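PDB 3KNZ: putative sugar binding protein from Salmonella enterica subsp. enterica serovar Typhimurium, which probably binds sugar phosphates or related carbohydrate derivatives through its SIS domain, although its precise role remains unestablished. Local coordinates for residues A[39-44]-A[142-147]; A[73-78]-A[172-177]; A[59-64]-A[102-107]. One frame throughout, in Å; residues are numbered along the deposited sequence.

Contact 1: residues A[39-44]-A[142-147]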
# COMPACT_ATOMS: atom_id res chain seq x y z
N TRP A 39 12.48 -13.65 23.10
CA TRP A 39 13.91 -13.64 23.34
C TRP A 39 14.67 -14.60 22.41
O TRP A 39 15.71 -14.22 21.88
CB TRP A 39 14.22 -13.91 24.82
CG TRP A 39 13.92 -12.70 25.65
CD1 TRP A 39 12.76 -12.42 26.32
CD2 TRP A 39 14.78 -11.57 25.86
NE1 TRP A 39 12.85 -11.20 26.95
CE2 TRP A 39 14.08 -10.65 26.68
CE3 TRP A 39 16.08 -11.24 25.45
CZ2 TRP A 39 14.63 -9.44 27.10
CZ3 TRP A 39 16.63 -10.04 25.85
CH2 TRP A 39 15.90 -9.15 26.67
N ARG A 40 14.17 -15.81 22.21
CA ARG A 40 14.84 -16.74 21.29
C ARG A 40 14.96 -16.12 19.91
O ARG A 40 16.01 -16.21 19.28
CB ARG A 40 14.10 -18.07 21.19
CG ARG A 40 14.25 -18.97 22.40
CD ARG A 40 13.66 -20.35 22.16
NE ARG A 40 12.22 -20.30 21.92
CZ ARG A 40 11.29 -20.29 22.87
NH1 ARG A 40 11.63 -20.32 24.16
NH2 ARG A 40 10.01 -20.23 22.53
N ALA A 41 13.89 -15.49 19.45
CA ALA A 41 13.87 -14.82 18.15
C ALA A 41 14.86 -13.65 18.14
O ALA A 41 15.55 -13.42 17.15
CB ALA A 41 12.46 -14.32 17.81
N ALA A 42 14.94 -12.92 19.25
CA ALA A 42 15.88 -11.81 19.36
C ALA A 42 17.32 -12.34 19.32
O ALA A 42 18.19 -11.75 18.67
CB ALA A 42 15.62 -11.02 20.62
N GLN A 43 17.56 -13.45 20.01
CA GLN A 43 18.89 -14.06 20.02
C GLN A 43 19.28 -14.56 18.64
O GLN A 43 20.38 -14.29 18.16
CB GLN A 43 18.94 -15.22 21.02
CG GLN A 43 20.26 -16.00 21.00
CD GLN A 43 20.21 -17.24 21.87
OE1 GLN A 43 19.32 -17.40 22.70
NE2 GLN A 43 21.18 -18.14 21.68
N ALA A 44 18.36 -15.28 18.00
CA ALA A 44 18.60 -15.84 16.66
C ALA A 44 18.87 -14.76 15.62
O ALA A 44 19.68 -14.93 14.71
CB ALA A 44 17.41 -16.69 16.24
N ALA A 142 7.41 -21.52 10.21
CA ALA A 142 8.03 -20.60 11.15
C ALA A 142 9.20 -21.20 11.91
O ALA A 142 9.07 -22.24 12.56
CB ALA A 142 6.98 -20.11 12.13
N ASP A 143 10.36 -20.55 11.83
CA ASP A 143 11.51 -20.95 12.62
C ASP A 143 11.25 -20.58 14.08
O ASP A 143 11.81 -21.17 14.99
CB ASP A 143 12.77 -20.21 12.16
CG ASP A 143 13.12 -20.52 10.73
OD1 ASP A 143 13.10 -21.72 10.36
OD2 ASP A 143 13.43 -19.58 9.98
N TYR A 144 10.42 -19.55 14.28
CA TYR A 144 10.10 -19.07 15.62
C TYR A 144 8.62 -18.70 15.75
O TYR A 144 8.17 -17.73 15.16
CB TYR A 144 11.00 -17.89 15.99
CG TYR A 144 12.46 -18.27 15.95
CD1 TYR A 144 13.06 -18.87 17.05
CD2 TYR A 144 13.22 -18.09 14.80
CE1 TYR A 144 14.39 -19.25 17.01
CE2 TYR A 144 14.55 -18.47 14.75
CZ TYR A 144 15.13 -19.05 15.86
OH TYR A 144 16.46 -19.42 15.82
N ILE A 145 7.87 -19.49 16.52
CA ILE A 145 6.46 -19.21 16.73
C ILE A 145 6.33 -18.13 17.80
O ILE A 145 6.58 -18.38 18.98
CB ILE A 145 5.67 -20.45 17.18
CG1 ILE A 145 5.68 -21.54 16.11
CG2 ILE A 145 4.23 -20.09 17.49
CD1 ILE A 145 6.98 -22.28 15.97
N LEU A 146 5.94 -16.92 17.39
CA LEU A 146 5.76 -15.78 18.30
C LEU A 146 4.26 -15.48 18.52
O LEU A 146 3.83 -14.32 18.52
CB LEU A 146 6.48 -14.55 17.74
CG LEU A 146 7.92 -14.76 17.26
CD1 LEU A 146 8.52 -13.44 16.76
CD2 LEU A 146 8.80 -15.38 18.36
N THR A 147 3.47 -16.53 18.70
CA THR A 147 2.03 -16.40 18.86
C THR A 147 1.62 -15.21 19.71
O THR A 147 2.23 -14.93 20.73
CB THR A 147 1.44 -17.67 19.52
OG1 THR A 147 1.94 -18.84 18.87
CG2 THR A 147 -0.09 -17.65 19.48
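Tyr144 sets its ring against the helix of residues 39-44, touching it along the side that carries Arg40, Ala41 and Ala44. Ala41 CA sits over one face of the phenol, 4.2 Å above the ring plane and displaced toward the rim. The start of the tyrosine side chain also packs here, with its CB 4.3 Å from Ala41 CB. The first torsion (chi1 -59°) sets CG anti to the carbonyl carbon, and the ring then slants across the helix toward Ala44. There the methyl of Ala44 meets the phenol end obliquely, with CB 3.3 Å from Tyr144 CZ; the spacing to the hydroxyl is shorter still and doubtful in detail.

The tight, buried part is made by small and branched apolar groups. Leu146 reaches back to the helix with both methyls, CD2 lying 3.8 Å and CD1 4.2 Å from Ala41 CB. The same leucine touches Leu172 of helix 161-179, so Ala41 and Leu146 belong to the interior between helix and sheet. On the other side packing thins out. Arg40 offers little more than its CB, 4.3 Å from Tyr144 CD1; it is an exposed residue, and this is the solvent side of the contact. Arg40 O also lies near the ring, but obliquely, and is already taken by Ala44 N of the same helix. Tyr144 is itself partly exposed, with Ile126 and Arg48 as further neighbours.

Backbone bonds of Tyr144 and Leu146 to Ser129 attach this segment to strand 126-131. The short, weakly bonded strand 144-145 is an outermost strand of the five-stranded parallel sheet of this chain, and helix 36-47 packs against it. A parallel sheet flanked by helices in this way is the framework of the alpha/beta SIS fold.

Contact 2: residues A[73-78]-A[172-177]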
# COMPACT_ATOMS: atom_id res chain seq x y z
N GLN A 73 11.71 -0.19 13.96
CA GLN A 73 12.94 0.29 13.33
C GLN A 73 13.89 0.80 14.37
O GLN A 73 15.06 0.43 14.40
CB GLN A 73 12.67 1.46 12.39
CG GLN A 73 12.02 1.13 11.09
CD GLN A 73 11.82 2.38 10.27
OE1 GLN A 73 12.44 2.55 9.21
NE2 GLN A 73 11.00 3.30 10.77
N ARG A 74 13.38 1.68 15.22
CA ARG A 74 14.18 2.33 16.24
C ARG A 74 14.86 1.34 17.17
O ARG A 74 16.08 1.36 17.32
CB ARG A 74 13.30 3.28 17.05
CG ARG A 74 14.04 4.18 18.02
CD ARG A 74 13.06 5.10 18.72
NE ARG A 74 12.32 5.88 17.74
CZ ARG A 74 11.12 6.41 17.95
NH1 ARG A 74 10.49 6.22 19.10
NH2 ARG A 74 10.53 7.11 16.99
N TRP A 75 14.07 0.45 17.77
CA TRP A 75 14.59 -0.47 18.77
C TRP A 75 15.28 -1.72 18.23
O TRP A 75 16.05 -2.35 18.94
CB TRP A 75 13.51 -0.80 19.78
CG TRP A 75 13.15 0.41 20.59
CD1 TRP A 75 11.98 1.11 20.57
CD2 TRP A 75 14.02 1.11 21.50
NE1 TRP A 75 12.05 2.17 21.43
CE2 TRP A 75 13.29 2.20 22.01
CE3 TRP A 75 15.33 0.90 21.95
CZ2 TRP A 75 13.82 3.07 22.95
CZ3 TRP A 75 15.86 1.78 22.87
CH2 TRP A 75 15.11 2.85 23.36
N CYS A 76 15.00 -2.08 16.98
CA CYS A 76 15.70 -3.20 16.35
C CYS A 76 16.97 -2.67 15.71
O CYS A 76 17.92 -3.41 15.50
CB CYS A 76 14.83 -3.88 15.30
SG CYS A 76 13.38 -4.72 15.98
N ALA A 77 16.98 -1.37 15.40
CA ALA A 77 18.13 -0.73 14.78
C ALA A 77 18.37 -1.31 13.39
O ALA A 77 19.50 -1.36 12.92
CB ALA A 77 19.36 -0.88 15.65
N LEU A 78 17.30 -1.74 12.75
CA LEU A 78 17.35 -2.32 11.41
C LEU A 78 16.22 -1.76 10.58
O LEU A 78 15.23 -1.26 11.12
CB LEU A 78 17.18 -3.85 11.48
CG LEU A 78 18.31 -4.68 12.07
CD1 LEU A 78 17.88 -6.14 12.20
CD2 LEU A 78 19.55 -4.55 11.21
N LEU A 172 8.65 -7.52 20.71
CA LEU A 172 9.74 -8.17 19.99
C LEU A 172 10.90 -7.18 19.83
O LEU A 172 12.05 -7.52 20.08
CB LEU A 172 9.28 -8.70 18.62
CG LEU A 172 10.37 -9.33 17.75
CD1 LEU A 172 11.11 -10.43 18.50
CD2 LEU A 172 9.78 -9.88 16.45
N ALA A 173 10.57 -5.94 19.44
CA ALA A 173 11.56 -4.88 19.25
C ALA A 173 12.35 -4.63 20.53
O ALA A 173 13.57 -4.39 20.48
CB ALA A 173 10.89 -3.60 18.78
N LEU A 174 11.66 -4.65 21.67
CA LEU A 174 12.32 -4.47 22.97
C LEU A 174 13.22 -5.65 23.30
O LEU A 174 14.26 -5.48 23.96
CB LEU A 174 11.28 -4.24 24.08
CG LEU A 174 10.89 -2.78 24.33
CD1 LEU A 174 10.92 -1.94 23.06
CD2 LEU A 174 9.53 -2.68 25.03
N ALA A 175 12.82 -6.84 22.85
CA ALA A 175 13.62 -8.04 23.06
C ALA A 175 14.91 -7.94 22.24
O ALA A 175 15.99 -8.27 22.73
CB ALA A 175 12.84 -9.29 22.69
N VAL A 176 14.81 -7.46 21.00
CA VAL A 176 15.98 -7.31 20.14
C VAL A 176 16.92 -6.25 20.72
O VAL A 176 18.14 -6.44 20.74
CB VAL A 176 15.59 -6.94 18.68
CG1 VAL A 176 16.82 -6.52 17.88
CG2 VAL A 176 14.86 -8.11 18.01
N ALA A 177 16.36 -5.14 21.19
CA ALA A 177 17.17 -4.07 21.79
C ALA A 177 17.88 -4.58 23.06
O ALA A 177 19.02 -4.21 23.33
CB ALA A 177 16.31 -2.84 22.10
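The indole of Trp75 carries an aliphatic group on each face. Over one, Leu174 CD1 makes a CH-pi contact, 4.3 Å from the centroid of the five-membered ring and 23° off its normal. The opposite face is covered by Arg74 CD of the same helix, 4.0 Å above the plane and offset toward the rim. Ala177 comes at the six-membered part obliquely, its CB 3.9 Å from Trp75 CE3. Phe71, one turn earlier, also meets the indole, its ring plane inclined by about 55°.

Beneath the ring the two helices approach closely, because alanines face the junction: the CA atoms of Cys76 and Ala173 are 5.3 Å apart. The thiol of Cys76 rests on Ala173, with SG 3.7 Å from Ala173 CA. Val176 directs CG1, anti to its backbone N (chi1 169°), against Cys76 CA at 3.8 Å. Ala77 is the first residue to leave helical backbone angles, with a positive phi, though its N still bonds Gln73 O.

Arg74 pairs its guanidinium with Asp323 and with Glu91 of the second subunit, while Trp75 O accepts a hydrogen bond from Arg182; all three partners lie outside the two segments. Between the segments themselves the side chains meet through methyl, sulfur and aromatic surfaces, so here the helices are joined by shape and apolar burial.

Contact 3: residues A[59-64]-A[102-107]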
# COMPACT_ATOMS: atom_id res chain seq x y z
N GLY A 59 -5.05 -7.15 5.80
CA GLY A 59 -6.06 -6.56 6.69
C GLY A 59 -5.53 -6.09 8.04
O GLY A 59 -4.54 -5.38 8.11
N THR A 60 -6.22 -6.47 9.11
CA THR A 60 -5.82 -6.04 10.45
C THR A 60 -4.35 -6.35 10.77
O THR A 60 -3.67 -5.55 11.41
CB THR A 60 -6.73 -6.65 11.53
OG1 THR A 60 -8.06 -6.17 11.34
CG2 THR A 60 -6.25 -6.27 12.94
N SER A 61 -3.87 -7.50 10.31
CA SER A 61 -2.48 -7.88 10.54
C SER A 61 -1.55 -6.88 9.88
O SER A 61 -0.58 -6.41 10.48
CB SER A 61 -2.21 -9.28 10.00
OG SER A 61 -3.04 -10.23 10.65
N TYR A 62 -1.84 -6.56 8.62
CA TYR A 62 -1.07 -5.59 7.84
C TYR A 62 -1.06 -4.22 8.50
O TYR A 62 -0.02 -3.56 8.56
CB TYR A 62 -1.63 -5.51 6.41
CG TYR A 62 -1.20 -4.31 5.60
CD1 TYR A 62 0.07 -4.21 5.06
CD2 TYR A 62 -2.11 -3.29 5.32
CE1 TYR A 62 0.45 -3.11 4.30
CE2 TYR A 62 -1.75 -2.18 4.57
CZ TYR A 62 -0.47 -2.10 4.06
OH TYR A 62 -0.15 -0.99 3.30
N HIS A 63 -2.23 -3.79 8.98
CA HIS A 63 -2.34 -2.50 9.66
C HIS A 63 -1.53 -2.48 10.95
O HIS A 63 -0.84 -1.51 11.25
CB HIS A 63 -3.80 -2.17 9.96
CG HIS A 63 -4.66 -2.14 8.74
ND1 HIS A 63 -5.93 -2.68 8.72
CD2 HIS A 63 -4.43 -1.68 7.49
CE1 HIS A 63 -6.46 -2.51 7.52
NE2 HIS A 63 -5.56 -1.91 6.75
N GLY A 64 -1.62 -3.56 11.72
CA GLY A 64 -0.84 -3.69 12.93
C GLY A 64 0.63 -3.51 12.63
O GLY A 64 1.37 -2.90 13.42
N VAL A 102 8.46 -11.94 9.21
CA VAL A 102 7.45 -12.27 10.20
C VAL A 102 6.09 -12.31 9.53
O VAL A 102 5.60 -11.30 9.03
CB VAL A 102 7.40 -11.22 11.34
CG1 VAL A 102 6.38 -11.64 12.38
CG2 VAL A 102 8.77 -11.04 11.96
N GLY A 103 5.49 -13.49 9.50
CA GLY A 103 4.17 -13.66 8.90
C GLY A 103 3.16 -13.40 9.99
O GLY A 103 3.27 -13.98 11.07
N ILE A 104 2.20 -12.52 9.71
CA ILE A 104 1.19 -12.14 10.69
C ILE A 104 -0.23 -12.45 10.19
O ILE A 104 -0.60 -12.11 9.07
CB ILE A 104 1.26 -10.63 11.02
CG1 ILE A 104 2.72 -10.21 11.26
CG2 ILE A 104 0.37 -10.30 12.21
CD1 ILE A 104 2.88 -8.71 11.41
N SER A 105 -1.01 -13.08 11.05
CA SER A 105 -2.39 -13.41 10.73
C SER A 105 -3.19 -13.46 12.00
O SER A 105 -2.85 -14.19 12.91
CB SER A 105 -2.47 -14.78 10.07
OG SER A 105 -3.83 -15.15 9.92
N GLN A 106 -4.27 -12.68 12.07
CA GLN A 106 -5.11 -12.67 13.27
C GLN A 106 -5.56 -14.09 13.60
O GLN A 106 -5.50 -14.52 14.75
CB GLN A 106 -6.30 -11.72 13.07
CG GLN A 106 -5.85 -10.30 12.78
CD GLN A 106 -4.96 -9.75 13.87
OE1 GLN A 106 -5.40 -9.51 14.99
NE2 GLN A 106 -3.69 -9.53 13.55
N GLY A 107 -5.99 -14.84 12.59
CA GLY A 107 -6.37 -16.23 12.76
C GLY A 107 -5.16 -17.14 12.56
O GLY A 107 -4.02 -16.72 12.74
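Ile104 overlaps the base of Ser61 with its CG2 branch, which lies 3.5 Å from Ser61 CB. Placed anti to the backbone N of Ile104, that methyl points at Ser61, where the end of the strand meets the first turn of helix 59-76. Ser61 CB also packs close to the carbonyl of Ile104, 3.4 Å from its O. Beyond it the hydroxyl rests over the backbone of the next residue, OG lying 3.2 Å from Ser105 CA.

The same hydroxyl accepts a hydrogen bond from the Gln106 side chain. NE2 of Gln106 donates to Ser61 OG over 3.1 Å, nearly straight at 170° and with the oxygen in the amide plane. To reach it the glutamine bends at its second torsion (chi2 -57°), folding the amide back over the start of the helix. NE2 also bonds Thr165 OG1 on helix 161-179; the two partners together would restrain rotation of the amide.

The contact lies where a parallel strand gives way to its following loop, against the N-terminal turn of a helix. In SIS domains such serine- and threonine-rich loops at the C-terminal ends of the strands line the sugar-phosphate site, and this location is consistent with a similar pocket here.

Thr60 flanks the amide, its side chain crossing that of Gln106 at about a right angle. The methyl does the touching, with CG2 3.8 Å from Gln106 CD, whereas OG1 bonds Glu240 on helix 235-249. The other carboxylate oxygen of Glu240 is hydrogen-bonded to His63 ND1, so the glutamate joins two residues of this helical turn to the second half of the chain. Ser105 points its CB away from the helix, while Ile104 also touches Thr165 of helix 161-179.

How the contacts relate
After an opening helix, 15-32, helix 36-47 is joined to strand 144-145 by contact 1, closing a loop of 97 intervening residues. Contact 3 is nested within it, linking the start of helix 59-76 to the end of strand 99-105 and closing a shorter loop, with 37 residues between its segments. Contact 2 begins at the far end of the same helix and runs on to helix 161-179, closing a loop of 93 and crossing both others along the chain. Contacts 1 and 2 touch in space, where Ala42 CB meets Ala175 O at 3.5 Å; helix 161-179 therefore packs against helices 36-47 and 59-76. Contacts 1 and 3 join this helical layer to two strands of one parallel sheet.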